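Local coordinates for protein Ika8 (Synthetic construct, PDB 6G6O) that is a computationally designed, symmetrical eight-bladed beta-propeller built from WD40-type repeats, with no catalytic or binding activity assigned to it, at residues D194-V199 / D210-Q215; V218-F223 / T259-S264; G235-W240 / E252-A257. One frame throughout, in Å; residues are numbered along the deposited sequence.

Contact 1 of 3, residues D194-V199 / D210-Q215; sequences DGTIKV and DHDGHQ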
loop_
_atom_site.group_PDB
_atom_site.type_symbol
_atom_site.label_atom_id
_atom_site.label_comp_id
_atom_site.label_asym_id
_atom_site.label_seq_id
_atom_site.Cartn_x
_atom_site.Cartn_y
_atom_site.Cartn_z
ATOM N N ASP A 194 6.924 15.677 0.878
ATOM C CA ASP A 194 8.031 16.598 1.090
ATOM C C ASP A 194 8.994 16.127 2.172
ATOM O O ASP A 194 9.903 16.876 2.544
ATOM C CB ASP A 194 7.503 17.994 1.437
ATOM C CG ASP A 194 6.492 17.974 2.570
ATOM O OD1 ASP A 194 6.306 16.908 3.190
ATOM O OD2 ASP A 194 5.878 19.029 2.836
ATOM N N GLY A 195 8.817 14.911 2.683
ATOM C CA GLY A 195 9.672 14.382 3.719
ATOM C C GLY A 195 9.193 14.622 5.133
ATOM O O GLY A 195 9.755 14.035 6.066
ATOM N N THR A 196 8.176 15.456 5.326
ATOM C CA THR A 196 7.695 15.746 6.669
ATOM C C THR A 196 6.929 14.558 7.237
ATOM O O THR A 196 6.224 13.847 6.516
ATOM C CB THR A 196 6.800 16.987 6.664
ATOM O OG1 THR A 196 5.683 16.773 5.793
ATOM C CG2 THR A 196 7.579 18.206 6.194
ATOM N N ILE A 197 7.075 14.344 8.541
ATOM C CA ILE A 197 6.359 13.300 9.261
ATOM C C ILE A 197 5.718 13.936 10.485
ATOM O O ILE A 197 6.406 14.574 11.290
ATOM C CB ILE A 197 7.290 12.141 9.668
ATOM C CG1 ILE A 197 7.609 11.261 8.454
ATOM C CG2 ILE A 197 6.667 11.317 10.791
ATOM C CD1 ILE A 197 6.612 10.149 8.214
ATOM N N LYS A 198 4.406 13.767 10.623
ATOM C CA LYS A 198 3.640 14.423 11.673
ATOM C C LYS A 198 2.912 13.383 12.508
ATOM O O LYS A 198 2.226 12.510 11.966
ATOM C CB LYS A 198 2.653 15.426 11.073
ATOM C CG LYS A 198 3.338 16.602 10.394
ATOM C CD LYS A 198 2.365 17.727 10.097
ATOM C CE LYS A 198 3.072 18.910 9.464
ATOM N NZ LYS A 198 2.160 20.074 9.307
ATOM N N VAL A 199 3.064 13.484 13.827
ATOM C CA VAL A 199 2.455 12.564 14.780
ATOM C C VAL A 199 1.335 13.306 15.494
ATOM O O VAL A 199 1.575 14.332 16.145
ATOM C CB VAL A 199 3.488 12.023 15.779
ATOM C CG1 VAL A 199 2.796 11.296 16.919
ATOM C CG2 VAL A 199 4.467 11.106 15.068
ATOM N N ASP A 210 6.556 16.941 14.908
ATOM C CA ASP A 210 6.596 17.441 13.534
ATOM C C ASP A 210 8.057 17.476 13.099
ATOM O O ASP A 210 8.807 18.377 13.488
ATOM C CB ASP A 210 5.952 18.817 13.420
ATOM C CG ASP A 210 6.277 19.504 12.107
ATOM O OD1 ASP A 210 6.040 18.899 11.039
ATOM O OD2 ASP A 210 6.770 20.651 12.143
ATOM N N HIS A 211 8.454 16.496 12.295
ATOM C CA HIS A 211 9.807 16.397 11.772
ATOM C C HIS A 211 9.798 16.725 10.286
ATOM O O HIS A 211 8.854 16.376 9.572
ATOM C CB HIS A 211 10.379 14.994 11.997
ATOM C CG HIS A 211 9.922 14.348 13.268
ATOM N ND1 HIS A 211 10.553 14.549 14.477
ATOM C CD2 HIS A 211 8.897 13.499 13.517
ATOM C CE1 HIS A 211 9.936 13.853 15.415
ATOM N NE2 HIS A 211 8.928 13.207 14.859
ATOM N N ASP A 212 10.847 17.405 9.821
ATOM C CA ASP A 212 10.963 17.722 8.404
ATOM C C ASP A 212 11.513 16.561 7.587
ATOM O O ASP A 212 11.448 16.605 6.354
ATOM C CB ASP A 212 11.847 18.962 8.213
ATOM C CG ASP A 212 11.550 19.704 6.917
ATOM O OD1 ASP A 212 11.928 19.212 5.830
ATOM O OD2 ASP A 212 10.920 20.781 6.984
ATOM N N GLY A 213 12.040 15.528 8.235
ATOM C CA GLY A 213 12.591 14.394 7.525
ATOM C C GLY A 213 14.030 14.620 7.109
ATOM O O GLY A 213 14.622 15.681 7.314
ATOM N N HIS A 214 14.604 13.583 6.503
ATOM C CA HIS A 214 15.992 13.605 6.065
ATOM C C HIS A 214 16.130 13.528 4.550
ATOM O O HIS A 214 17.234 13.291 4.050
ATOM C CB HIS A 214 16.769 12.463 6.722
ATOM C CG HIS A 214 16.552 12.358 8.199
ATOM N ND1 HIS A 214 17.206 13.164 9.105
ATOM C CD2 HIS A 214 15.751 11.545 8.928
ATOM C CE1 HIS A 214 16.819 12.851 10.329
ATOM N NE2 HIS A 214 15.936 11.872 10.248
ATOM N N GLN A 215 15.041 13.726 3.809
ATOM C CA GLN A 215 15.068 13.642 2.356
ATOM C C GLN A 215 14.137 14.690 1.765
ATOM O O GLN A 215 13.239 15.208 2.436
ATOM C CB GLN A 215 14.659 12.247 1.860
ATOM C CG GLN A 215 15.679 11.155 2.135
ATOM C CD GLN A 215 15.038 9.797 2.340
ATOM O OE1 GLN A 215 14.125 9.645 3.153
ATOM N NE2 GLN A 215 15.514 8.800 1.604
#
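Ile197 and His211 form an antiparallel hydrogen-bonded pair. Ile197 N donates to His211 O at 2.9 Å, and His211 N to Ile197 O at 3.0 Å, nearly straight (171° at the hydrogen). They join strands 197-201 and 207-211, third and fourth from the propeller axis in one WD40 blade. The tight part continues past the strand ends, into the Gly213-His214 pair leading to the next blade. There CA-H...O contacts add to the N-H bonds: Thr196 CA lies 3.2 Å from His211 O, and Gly213 CA 3.2 Å from Gly195 O. A beta carbon on either glycine would collide with the facing chain. Asp194 closes a well-held Asx turn, OD1 receiving Thr196 OG1 (2.7 Å) and Thr196 N from one face of the carboxylate; OG1 also hydrogen-bonds to His174 ND1.

The Lys198 face is looser, opening to solvent at Asp210 and Asp212. Asp210 CG, anti to the backbone N (chi1 166°), carries OD1 alongside the lysine chain, 3.4 Å from Lys198 CE, yet NZ binds Gly173 O and forms no salt bridge here. The blade edge thus probably owes its register to backbone bonds and glycine-only closeness, with the charges adding little more than a diffuse attraction.

Contact 2 of 3, residues V218-F223 / T259-S264; sequences VTALQF and TALAFS. With GOL (glycerol), chain E.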
loop_
_atom_site.group_PDB
_atom_site.type_symbol
_atom_site.label_atom_id
_atom_site.label_comp_id
_atom_site.label_asym_id
_atom_site.label_seq_id
_atom_site.Cartn_x
_atom_site.Cartn_y
_atom_site.Cartn_z
ATOM N N VAL A 218 10.051 12.459 -1.077
ATOM C CA VAL A 218 9.978 11.036 -0.771
ATOM C C VAL A 218 8.923 10.392 -1.661
ATOM O O VAL A 218 7.913 11.008 -2.019
ATOM C CB VAL A 218 9.688 10.794 0.724
ATOM C CG1 VAL A 218 10.715 11.515 1.586
ATOM C CG2 VAL A 218 8.277 11.227 1.085
ATOM N N THR A 219 9.174 9.142 -2.043
ATOM C CA THR A 219 8.297 8.415 -2.950
ATOM C C THR A 219 7.547 7.273 -2.287
ATOM O O THR A 219 6.429 6.965 -2.703
ATOM C CB THR A 219 9.099 7.850 -4.130
ATOM O OG1 THR A 219 10.105 6.955 -3.640
ATOM C CG2 THR A 219 9.769 8.973 -4.900
ATOM N N ALA A 220 8.133 6.644 -1.274
ATOM C CA ALA A 220 7.512 5.523 -0.589
ATOM C C ALA A 220 7.767 5.643 0.905
ATOM O O ALA A 220 8.824 6.112 1.335
ATOM C CB ALA A 220 8.041 4.182 -1.114
ATOM N N LEU A 221 6.783 5.220 1.691
ATOM C CA LEU A 221 6.876 5.237 3.142
ATOM C C LEU A 221 6.374 3.915 3.700
ATOM O O LEU A 221 5.607 3.195 3.057
ATOM C CB LEU A 221 6.067 6.389 3.754
ATOM C CG LEU A 221 6.691 7.780 3.785
ATOM C CD1 LEU A 221 5.837 8.697 4.631
ATOM C CD2 LEU A 221 8.102 7.723 4.327
ATOM N N GLN A 222 6.816 3.609 4.916
ATOM C CA GLN A 222 6.373 2.410 5.613
ATOM C C GLN A 222 6.462 2.656 7.112
ATOM O O GLN A 222 7.471 3.171 7.599
ATOM C CB GLN A 222 7.216 1.194 5.216
ATOM C CG GLN A 222 6.522 -0.136 5.440
ATOM C CD GLN A 222 5.640 -0.536 4.278
ATOM O OE1 GLN A 222 5.671 0.086 3.217
ATOM N NE2 GLN A 222 4.848 -1.583 4.473
ATOM N N PHE A 223 5.402 2.292 7.832
ATOM C CA PHE A 223 5.333 2.456 9.279
ATOM C C PHE A 223 5.162 1.091 9.924
ATOM O O PHE A 223 4.205 0.371 9.618
ATOM C CB PHE A 223 4.178 3.378 9.680
ATOM C CG PHE A 223 4.251 4.747 9.070
ATOM C CD1 PHE A 223 5.079 5.716 9.609
ATOM C CD2 PHE A 223 3.482 5.068 7.966
ATOM C CE1 PHE A 223 5.145 6.976 9.053
ATOM C CE2 PHE A 223 3.545 6.327 7.407
ATOM C CZ PHE A 223 4.377 7.282 7.951
ATOM N N THR A 259 11.030 3.234 -5.725
ATOM C CA THR A 259 9.655 3.142 -6.187
ATOM C C THR A 259 8.823 2.143 -5.397
ATOM O O THR A 259 7.619 2.028 -5.651
ATOM C CB THR A 259 9.615 2.773 -7.676
ATOM O OG1 THR A 259 10.243 1.501 -7.874
ATOM C CG2 THR A 259 10.336 3.819 -8.504
ATOM N N ALA A 260 9.421 1.425 -4.449
ATOM C CA ALA A 260 8.690 0.428 -3.684
ATOM C C ALA A 260 9.458 0.128 -2.405
ATOM O O ALA A 260 10.690 0.106 -2.408
ATOM C CB ALA A 260 8.481 -0.854 -4.497
ATOM N N LEU A 261 8.721 -0.097 -1.320
ATOM C CA LEU A 261 9.309 -0.410 -0.027
ATOM C C LEU A 261 8.535 -1.547 0.620
ATOM O O LEU A 261 7.354 -1.758 0.333
ATOM C CB LEU A 261 9.314 0.805 0.913
ATOM C CG LEU A 261 10.365 1.895 0.691
ATOM C CD1 LEU A 261 10.140 3.046 1.659
ATOM C CD2 LEU A 261 11.770 1.336 0.840
ATOM N N ALA A 262 9.220 -2.280 1.494
ATOM C CA ALA A 262 8.602 -3.334 2.283
ATOM C C ALA A 262 9.351 -3.445 3.602
ATOM O O ALA A 262 10.566 -3.243 3.658
ATOM C CB ALA A 262 8.600 -4.678 1.547
ATOM N N PHE A 263 8.613 -3.764 4.662
ATOM C CA PHE A 263 9.158 -3.735 6.016
ATOM C C PHE A 263 8.454 -4.799 6.839
ATOM O O PHE A 263 7.230 -4.751 6.999
ATOM C CB PHE A 263 8.974 -2.345 6.635
ATOM C CG PHE A 263 9.699 -2.141 7.935
ATOM C CD1 PHE A 263 10.667 -3.031 8.369
ATOM C CD2 PHE A 263 9.410 -1.039 8.725
ATOM C CE1 PHE A 263 11.325 -2.829 9.569
ATOM C CE2 PHE A 263 10.065 -0.830 9.922
ATOM C CZ PHE A 263 11.021 -1.727 10.346
ATOM N N SER A 264 9.224 -5.754 7.355
ATOM C CA SER A 264 8.673 -6.856 8.139
ATOM C C SER A 264 9.729 -7.315 9.130
ATOM O O SER A 264 10.801 -7.773 8.723
ATOM C CB SER A 264 8.238 -8.012 7.235
ATOM O OG SER A 264 7.707 -9.085 7.994
HETATM C C1 GOL E . 5.131 1.737 -0.273
HETATM O O1 GOL E . 6.092 1.460 0.698
HETATM C C2 GOL E . 5.761 1.405 -1.647
HETATM O O2 GOL E . 5.938 0.040 -1.820
HETATM C C3 GOL E . 4.793 2.014 -2.695
HETATM O O3 GOL E . 5.537 2.241 -3.853
#
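Leu261 lays its branch over Ala220: CD1 stands 3.7 Å from Ala220 CB and 3.4 Å from Ala220 O, while CG also meets the methyl. With CG anti to the carbonyl carbon (chi1 -77°), the leucine reaches across to the neighbouring strand. Further along, Gln222 and Phe263 both start anti to their backbone N and meet across the gap, Gln222 CG 3.5 Å from Phe263 CB. The glutamine methylene sits at the edge of the phenylalanine ring, near its plane, and the amide and ring planes are turned 70° apart. An alanine here, ending at CB, would probably leave Phe263 CB and the near ring edge without the methylene that packs on them.

These are the innermost strands of adjacent propeller blades. They run 15° from parallel with axes 6.2 Å apart. No hydrogen bond joins the two segments themselves, though Thr219 OG1 hydrogen-bonds to Ile258 O, just before the second. Each bears a classic beta bulge, Thr219 and Ala220 opposite Gly231, and Thr259 and Ala260 opposite Gly271. Between the strands lies a glycerol, probably from the crystallisation liquor: its O2 accepts from Leu261 N at 2.8 Å, almost straight, and donates to Leu261 O, while C2 rests 3.6 Å from Ala220 CB.

Contact 3 of 3, residues G235-W240 / E252-A257; sequences GTVKVW and EGHQSA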
loop_
_atom_site.group_PDB
_atom_site.type_symbol
_atom_site.label_atom_id
_atom_site.label_comp_id
_atom_site.label_asym_id
_atom_site.label_seq_id
_atom_site.Cartn_x
_atom_site.Cartn_y
_atom_site.Cartn_z
ATOM N N GLY A 235 17.429 7.982 -4.481
ATOM C CA GLY A 235 17.842 6.625 -4.207
ATOM C C GLY A 235 18.114 6.310 -2.754
ATOM O O GLY A 235 18.498 5.176 -2.446
ATOM N N THR A 236 17.921 7.268 -1.854
ATOM C CA THR A 236 18.263 7.072 -0.454
ATOM C C THR A 236 17.125 6.376 0.282
ATOM O O THR A 236 15.970 6.805 0.210
ATOM C CB THR A 236 18.577 8.415 0.206
ATOM O OG1 THR A 236 17.472 9.308 0.021
ATOM C CG2 THR A 236 19.822 9.029 -0.413
ATOM N N VAL A 237 17.457 5.295 0.984
ATOM C CA VAL A 237 16.525 4.579 1.847
ATOM C C VAL A 237 16.974 4.803 3.282
ATOM O O VAL A 237 18.087 4.416 3.657
ATOM C CB VAL A 237 16.474 3.081 1.514
ATOM C CG1 VAL A 237 15.451 2.376 2.392
ATOM C CG2 VAL A 237 16.154 2.873 0.047
ATOM N N LYS A 238 16.115 5.424 4.084
ATOM C CA LYS A 238 16.480 5.821 5.434
ATOM C C LYS A 238 15.533 5.206 6.453
ATOM O O LYS A 238 14.362 4.943 6.164
ATOM C CB LYS A 238 16.495 7.348 5.571
ATOM C CG LYS A 238 17.698 7.982 4.892
ATOM C CD LYS A 238 17.561 9.483 4.747
ATOM C CE LYS A 238 18.798 10.064 4.080
ATOM N NZ LYS A 238 18.660 11.515 3.784
ATOM N N VAL A 239 16.063 4.971 7.650
ATOM C CA VAL A 239 15.320 4.391 8.761
ATOM C C VAL A 239 15.517 5.294 9.968
ATOM O O VAL A 239 16.653 5.513 10.405
ATOM C CB VAL A 239 15.782 2.959 9.078
ATOM C CG1 VAL A 239 15.346 2.563 10.476
ATOM C CG2 VAL A 239 15.238 1.984 8.046
ATOM N N TRP A 240 14.418 5.821 10.506
ATOM C CA TRP A 240 14.515 6.768 11.606
ATOM C C TRP A 240 13.317 6.609 12.529
ATOM O O TRP A 240 12.302 6.007 12.171
ATOM C CB TRP A 240 14.637 8.215 11.102
ATOM C CG TRP A 240 13.636 8.632 10.063
ATOM C CD1 TRP A 240 13.387 8.029 8.862
ATOM C CD2 TRP A 240 12.773 9.772 10.122
ATOM N NE1 TRP A 240 12.412 8.713 8.181
ATOM C CE2 TRP A 240 12.019 9.788 8.933
ATOM C CE3 TRP A 240 12.559 10.776 11.070
ATOM C CZ2 TRP A 240 11.068 10.771 8.668
ATOM C CZ3 TRP A 240 11.614 11.748 10.805
ATOM C CH2 TRP A 240 10.882 11.740 9.614
ATOM N N GLU A 252 22.942 2.249 2.375
ATOM C CA GLU A 252 23.444 2.920 1.182
ATOM C C GLU A 252 22.346 3.168 0.157
ATOM O O GLU A 252 22.446 4.115 -0.632
ATOM C CB GLU A 252 24.578 2.107 0.552
ATOM C CG GLU A 252 24.305 0.614 0.442
ATOM C CD GLU A 252 24.729 -0.155 1.682
ATOM O OE1 GLU A 252 24.050 -0.030 2.724
ATOM O OE2 GLU A 252 25.744 -0.881 1.616
ATOM N N GLY A 253 21.302 2.345 0.151
ATOM C CA GLY A 253 20.219 2.529 -0.790
ATOM C C GLY A 253 20.644 2.264 -2.227
ATOM O O GLY A 253 21.720 1.738 -2.515
ATOM N N HIS A 254 19.761 2.656 -3.138
ATOM C CA HIS A 254 19.955 2.436 -4.563
ATOM C C HIS A 254 20.533 3.682 -5.222
ATOM O O HIS A 254 20.541 4.776 -4.653
ATOM C CB HIS A 254 18.633 2.055 -5.238
ATOM C CG HIS A 254 17.946 0.878 -4.619
ATOM N ND1 HIS A 254 17.549 -0.219 -5.352
ATOM C CD2 HIS A 254 17.570 0.632 -3.343
ATOM C CE1 HIS A 254 16.964 -1.092 -4.552
ATOM N NE2 HIS A 254 16.966 -0.601 -3.327
ATOM N N GLN A 255 21.028 3.498 -6.446
ATOM C CA GLN A 255 21.446 4.602 -7.297
ATOM C C GLN A 255 20.345 5.019 -8.263
ATOM O O GLN A 255 20.628 5.650 -9.287
ATOM C CB GLN A 255 22.718 4.233 -8.059
ATOM C CG GLN A 255 23.961 4.156 -7.186
ATOM C CD GLN A 255 24.161 2.782 -6.581
ATOM O OE1 GLN A 255 24.121 1.771 -7.283
ATOM N NE2 GLN A 255 24.375 2.736 -5.270
ATOM N N SER A 256 19.098 4.671 -7.954
ATOM C CA SER A 256 17.944 5.021 -8.766
ATOM C C SER A 256 16.784 5.348 -7.837
ATOM O O SER A 256 16.814 5.044 -6.642
ATOM C CB SER A 256 17.571 3.887 -9.730
ATOM O OG SER A 256 16.304 4.110 -10.321
ATOM N N ALA A 257 15.749 5.968 -8.401
ATOM C CA ALA A 257 14.615 6.414 -7.601
ATOM C C ALA A 257 13.931 5.238 -6.916
ATOM O O ALA A 257 13.577 4.248 -7.561
ATOM C CB ALA A 257 13.615 7.165 -8.481
#
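His254 and Gly235 share the conventional hydrogen bond of this contact. His254 N donates to Gly235 O at 2.9 Å, with the donor in the carbonyl plane, but the bond is bent to 132° at the hydrogen.

Carbon donors fill in around that bond. Gly235 CA approaches Ser256 O at 3.1 Å and His254 O at 3.3 Å. The Gly235 carbonyl accepts the amide of His254, with a longer CA-H...O contact from Gly253 CA beside it, at 3.6 Å from Gly235 O. Such approaches need glycine on both sides. A beta carbon at Gly235 would clash with His254 O and, at the backbone angles of that residue (phi 91°), would also strike the preceding carbonyl oxygen; one at Gly253 would run into Gly235 O.

In WD40 terms Gly253 and His254 are the Gly-His dipeptide that precedes the first strand of a blade, here 258-264. The contact therefore joins the turn leading into strand 237-241 of one blade to the lead-in of the next.

Apolar packing is slight. Val237 has CG1 anti to its backbone N (chi1 -178°), which turns CG2 toward the dipeptide; CG2 meets Gly253 CA at 4.2 Å and approaches the His254 ring obliquely, 4.3 Å from CD2. The same valine touches Val229 and Ser270.

Side-chain polar bonds lie beyond the two segments. Both nitrogens of the imidazole are engaged, His254 NE2 with Ser270 OG and His254 ND1 with Thr276 OG1, which should fix the rotation of the ring, while Gly253 O accepts from Lys278 NZ.

Contacts 1 and 3 have their centres about 19 Å from the centre of the chain, whereas that of contact 2 lies about 9 Å out, along the inner rim. All three are partly buried: contact 3 has four of seven touching residues buried, while contact 1 has the exposed Asp210 and Asp212. Contacts 1 and 3 are the same glycine-dependent junction in successive blades, Gly195 and Gly213 corresponding to Gly235 and Gly253, but contact 1 also takes in strand pairing. Contacts 2 and 3 both join the 218-249 blade to the next, contact 2 by side-chain packing. Apolar core connects them: Ile197 packs on Leu221, Phe223 and Trp240, and Leu261 touches Val237.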